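Local atomic coordinates of KLLA0E08119p (Kluyveromyces lactis, PDB entry 3VA7), a protein that probably carboxylates urea at the expense of ATP, using a biotin cofactor, as the urea carboxylase part of a larger urea-degrading enzyme. Residues A[366-377]-A[439-449]. Sequence-based numbering, arbitrary orientation.
Sequences ARLYAENPVKDF and VYGCITNIDYL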
# COMPACT_ATOMS: atom_id res chain seq x y z
N ALA A 366 27.30 -1.00 -9.89
CA ALA A 366 26.86 -1.56 -8.62
C ALA A 366 25.60 -2.37 -8.88
O ALA A 366 24.73 -1.99 -9.71
CB ALA A 366 26.57 -0.42 -7.59
N ARG A 367 25.47 -3.49 -8.19
CA ARG A 367 24.34 -4.36 -8.46
C ARG A 367 23.27 -4.21 -7.38
O ARG A 367 23.46 -4.68 -6.24
CB ARG A 367 24.83 -5.80 -8.48
CG ARG A 367 25.99 -6.11 -9.40
CD ARG A 367 25.91 -7.62 -9.73
NE ARG A 367 26.98 -8.10 -10.59
CZ ARG A 367 27.15 -9.39 -10.89
NH1 ARG A 367 26.33 -10.30 -10.40
NH2 ARG A 367 28.15 -9.76 -11.66
N LEU A 368 22.16 -3.58 -7.72
CA LEU A 368 21.03 -3.47 -6.81
C LEU A 368 20.23 -4.75 -6.77
O LEU A 368 19.62 -5.12 -7.77
CB LEU A 368 20.10 -2.31 -7.20
CG LEU A 368 19.01 -1.85 -6.19
CD1 LEU A 368 19.59 -0.97 -5.06
CD2 LEU A 368 17.85 -1.11 -6.90
N TYR A 369 20.24 -5.39 -5.60
CA TYR A 369 19.49 -6.63 -5.31
C TYR A 369 18.32 -6.41 -4.34
O TYR A 369 18.43 -5.63 -3.37
CB TYR A 369 20.43 -7.67 -4.68
CG TYR A 369 21.41 -8.32 -5.64
CD1 TYR A 369 21.00 -9.37 -6.46
CD2 TYR A 369 22.75 -7.93 -5.69
CE1 TYR A 369 21.86 -9.99 -7.35
CE2 TYR A 369 23.63 -8.55 -6.57
CZ TYR A 369 23.17 -9.59 -7.40
OH TYR A 369 23.97 -10.24 -8.32
N ALA A 370 17.20 -7.11 -4.57
CA ALA A 370 16.13 -7.22 -3.59
C ALA A 370 16.57 -8.21 -2.52
O ALA A 370 16.26 -9.41 -2.57
CB ALA A 370 14.88 -7.70 -4.24
N GLU A 371 17.34 -7.71 -1.56
CA GLU A 371 17.93 -8.54 -0.51
C GLU A 371 18.04 -7.74 0.77
O GLU A 371 18.13 -6.48 0.73
CB GLU A 371 19.38 -8.85 -0.84
CG GLU A 371 19.67 -10.14 -1.46
CD GLU A 371 21.09 -10.13 -2.00
OE1 GLU A 371 21.78 -9.11 -1.72
OE2 GLU A 371 21.48 -11.11 -2.71
N ASN A 372 18.14 -8.46 1.89
CA ASN A 372 18.37 -7.82 3.18
C ASN A 372 19.80 -7.96 3.75
O ASN A 372 20.16 -9.00 4.30
CB ASN A 372 17.31 -8.30 4.18
CG ASN A 372 17.32 -7.49 5.43
OD1 ASN A 372 18.14 -6.61 5.58
ND2 ASN A 372 16.41 -7.78 6.33
N PRO A 373 20.64 -6.93 3.61
CA PRO A 373 21.99 -7.06 4.20
C PRO A 373 22.07 -7.31 5.72
O PRO A 373 23.03 -7.93 6.20
CB PRO A 373 22.64 -5.74 3.84
CG PRO A 373 22.03 -5.44 2.52
CD PRO A 373 20.58 -5.80 2.68
N VAL A 374 21.04 -6.88 6.45
CA VAL A 374 20.97 -7.01 7.92
C VAL A 374 20.59 -8.43 8.36
O VAL A 374 21.02 -8.90 9.43
CB VAL A 374 20.01 -5.97 8.53
CG1 VAL A 374 19.79 -6.23 10.01
CG2 VAL A 374 20.51 -4.54 8.29
N LYS A 375 19.78 -9.11 7.55
CA LYS A 375 19.46 -10.51 7.83
C LYS A 375 20.06 -11.47 6.78
O LYS A 375 19.33 -12.24 6.15
CB LYS A 375 17.94 -10.73 7.99
CG LYS A 375 17.25 -9.92 9.16
CD LYS A 375 18.07 -9.90 10.49
CE LYS A 375 17.74 -11.10 11.42
NZ LYS A 375 16.25 -11.25 11.52
N ASP A 376 21.37 -11.43 6.60
CA ASP A 376 22.06 -12.49 5.84
C ASP A 376 21.81 -12.50 4.32
O ASP A 376 21.92 -13.55 3.66
CB ASP A 376 21.69 -13.89 6.40
CG ASP A 376 22.28 -14.16 7.79
OD1 ASP A 376 23.52 -14.22 7.91
OD2 ASP A 376 21.49 -14.33 8.74
N PHE A 377 21.45 -11.34 3.77
CA PHE A 377 21.22 -11.24 2.33
C PHE A 377 20.13 -12.21 1.85
O PHE A 377 20.20 -12.82 0.78
CB PHE A 377 22.54 -11.38 1.57
CG PHE A 377 23.59 -10.42 2.05
CD1 PHE A 377 24.40 -10.75 3.14
CD2 PHE A 377 23.73 -9.18 1.44
CE1 PHE A 377 25.36 -9.87 3.62
CE2 PHE A 377 24.68 -8.28 1.89
CZ PHE A 377 25.51 -8.63 3.01
N VAL A 439 14.33 3.20 -4.43
CA VAL A 439 13.50 2.03 -4.70
C VAL A 439 12.85 1.47 -3.41
O VAL A 439 13.54 1.09 -2.45
CB VAL A 439 14.33 0.95 -5.38
CG1 VAL A 439 13.56 -0.39 -5.41
CG2 VAL A 439 14.76 1.42 -6.78
N TYR A 440 11.51 1.41 -3.38
CA TYR A 440 10.79 1.11 -2.15
C TYR A 440 9.68 0.09 -2.40
O TYR A 440 9.09 0.08 -3.47
CB TYR A 440 10.19 2.39 -1.55
CG TYR A 440 11.11 3.60 -1.33
CD1 TYR A 440 12.04 3.63 -0.27
CD2 TYR A 440 10.98 4.74 -2.13
CE1 TYR A 440 12.87 4.77 -0.05
CE2 TYR A 440 11.78 5.87 -1.92
CZ TYR A 440 12.72 5.88 -0.89
OH TYR A 440 13.49 7.02 -0.72
N GLY A 441 9.41 -0.77 -1.42
CA GLY A 441 8.46 -1.88 -1.60
C GLY A 441 9.04 -3.26 -1.31
O GLY A 441 8.31 -4.21 -0.98
N CYS A 442 10.36 -3.35 -1.49
CA CYS A 442 11.19 -4.49 -1.14
C CYS A 442 12.34 -3.94 -0.35
O CYS A 442 12.71 -2.79 -0.51
CB CYS A 442 11.82 -5.07 -2.40
SG CYS A 442 10.64 -5.93 -3.42
N ILE A 443 12.93 -4.77 0.49
CA ILE A 443 14.20 -4.45 1.04
C ILE A 443 15.28 -4.59 -0.07
O ILE A 443 15.26 -5.55 -0.87
CB ILE A 443 14.50 -5.39 2.25
CG1 ILE A 443 13.35 -5.33 3.29
CG2 ILE A 443 15.90 -5.04 2.87
CD1 ILE A 443 13.37 -6.48 4.35
N THR A 444 16.19 -3.62 -0.13
CA THR A 444 17.26 -3.60 -1.12
C THR A 444 18.59 -3.58 -0.41
O THR A 444 18.64 -3.58 0.81
CB THR A 444 17.17 -2.37 -2.09
OG1 THR A 444 17.51 -1.13 -1.43
CG2 THR A 444 15.76 -2.29 -2.72
N ASN A 445 19.66 -3.57 -1.20
CA ASN A 445 20.98 -3.55 -0.64
C ASN A 445 21.56 -2.18 -0.86
O ASN A 445 22.76 -1.99 -0.87
CB ASN A 445 21.84 -4.68 -1.25
CG ASN A 445 22.08 -4.53 -2.80
OD1 ASN A 445 21.32 -3.88 -3.52
ND2 ASN A 445 23.15 -5.13 -3.28
N ILE A 446 20.71 -1.19 -1.05
CA ILE A 446 21.18 0.11 -1.49
C ILE A 446 22.10 0.73 -0.44
O ILE A 446 23.15 1.28 -0.76
CB ILE A 446 19.99 1.05 -1.89
CG1 ILE A 446 20.45 2.30 -2.60
CG2 ILE A 446 19.03 1.41 -0.70
CD1 ILE A 446 21.33 2.08 -3.84
N ASP A 447 21.68 0.63 0.81
CA ASP A 447 22.40 1.22 1.91
C ASP A 447 23.73 0.52 2.06
O ASP A 447 24.73 1.16 2.25
CB ASP A 447 21.61 1.11 3.23
CG ASP A 447 22.30 1.87 4.35
OD1 ASP A 447 22.43 3.10 4.20
OD2 ASP A 447 22.78 1.25 5.34
N TYR A 448 23.74 -0.80 2.01
CA TYR A 448 24.98 -1.59 1.95
C TYR A 448 25.91 -1.15 0.80
O TYR A 448 27.10 -0.92 0.99
CB TYR A 448 24.56 -3.03 1.79
CG TYR A 448 25.65 -4.01 1.55
CD1 TYR A 448 25.86 -4.52 0.27
CD2 TYR A 448 26.42 -4.51 2.62
CE1 TYR A 448 26.83 -5.47 0.04
CE2 TYR A 448 27.40 -5.45 2.40
CZ TYR A 448 27.60 -5.94 1.10
OH TYR A 448 28.57 -6.88 0.83
N LEU A 449 25.34 -1.00 -0.39
CA LEU A 449 26.08 -0.47 -1.54
C LEU A 449 26.67 0.89 -1.25
O LEU A 449 27.81 1.14 -1.63
CB LEU A 449 25.18 -0.36 -2.79
CG LEU A 449 25.06 -1.47 -3.84
CD1 LEU A 449 25.70 -2.77 -3.41
CD2 LEU A 449 23.60 -1.66 -4.23
O HOH W 1 24.28 -7.35 -1.65
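Asn445 lays its side-chain amide against the backbone of strand 366-369. Its ND2 donates to Arg367 O at 3.0 Å, a nearly straight bond (168°) that lies in both the amide plane and the carbonyl plane. Its OD1 accepts from Tyr369 N at 2.8 Å, but the donor sits well above the carbonyl plane. CG is wedged between backbone N and carbonyl carbon (chi1 64°), and this torsion places the amide beside Arg367 and Tyr369. Asn445 stands at the N-cap of helix 446-454, yet its side chain makes no capping bond. The other N-H of ND2 goes to a water, which donates to Glu371 OE1. The amide also meets the edge of the Tyr369 ring, the two planes steeply inclined. With an alanine here, Arg367 O and Tyr369 N are likely to lose these side-chain partners, and the water would lose its amide donor.

Leu368 has CG anti to the backbone N. Its CD1 reaches Ile446 CD1 at 3.7 Å, while CD2 meets Val439 CG2. Farther along, Pro373 CG packs on Tyr448 CB at 3.6 Å. Phe377 points its edge at the face of Tyr448 in a T-shaped pair, ring centroids 5.1 Å apart and planes at 74°. Arg261 makes a cation-pi contact with Phe377. Arg367 turns the other way, to salt bridges with Glu268 and Glu325.

The contact lies within the biotin carboxylase C-terminal region and joins its antiparallel sheet to the start of helix 446-454. One amide meets a backbone C=O and N-H two residues apart, so directional bonds hold the loop before the helix, with apolar packing on its flanks.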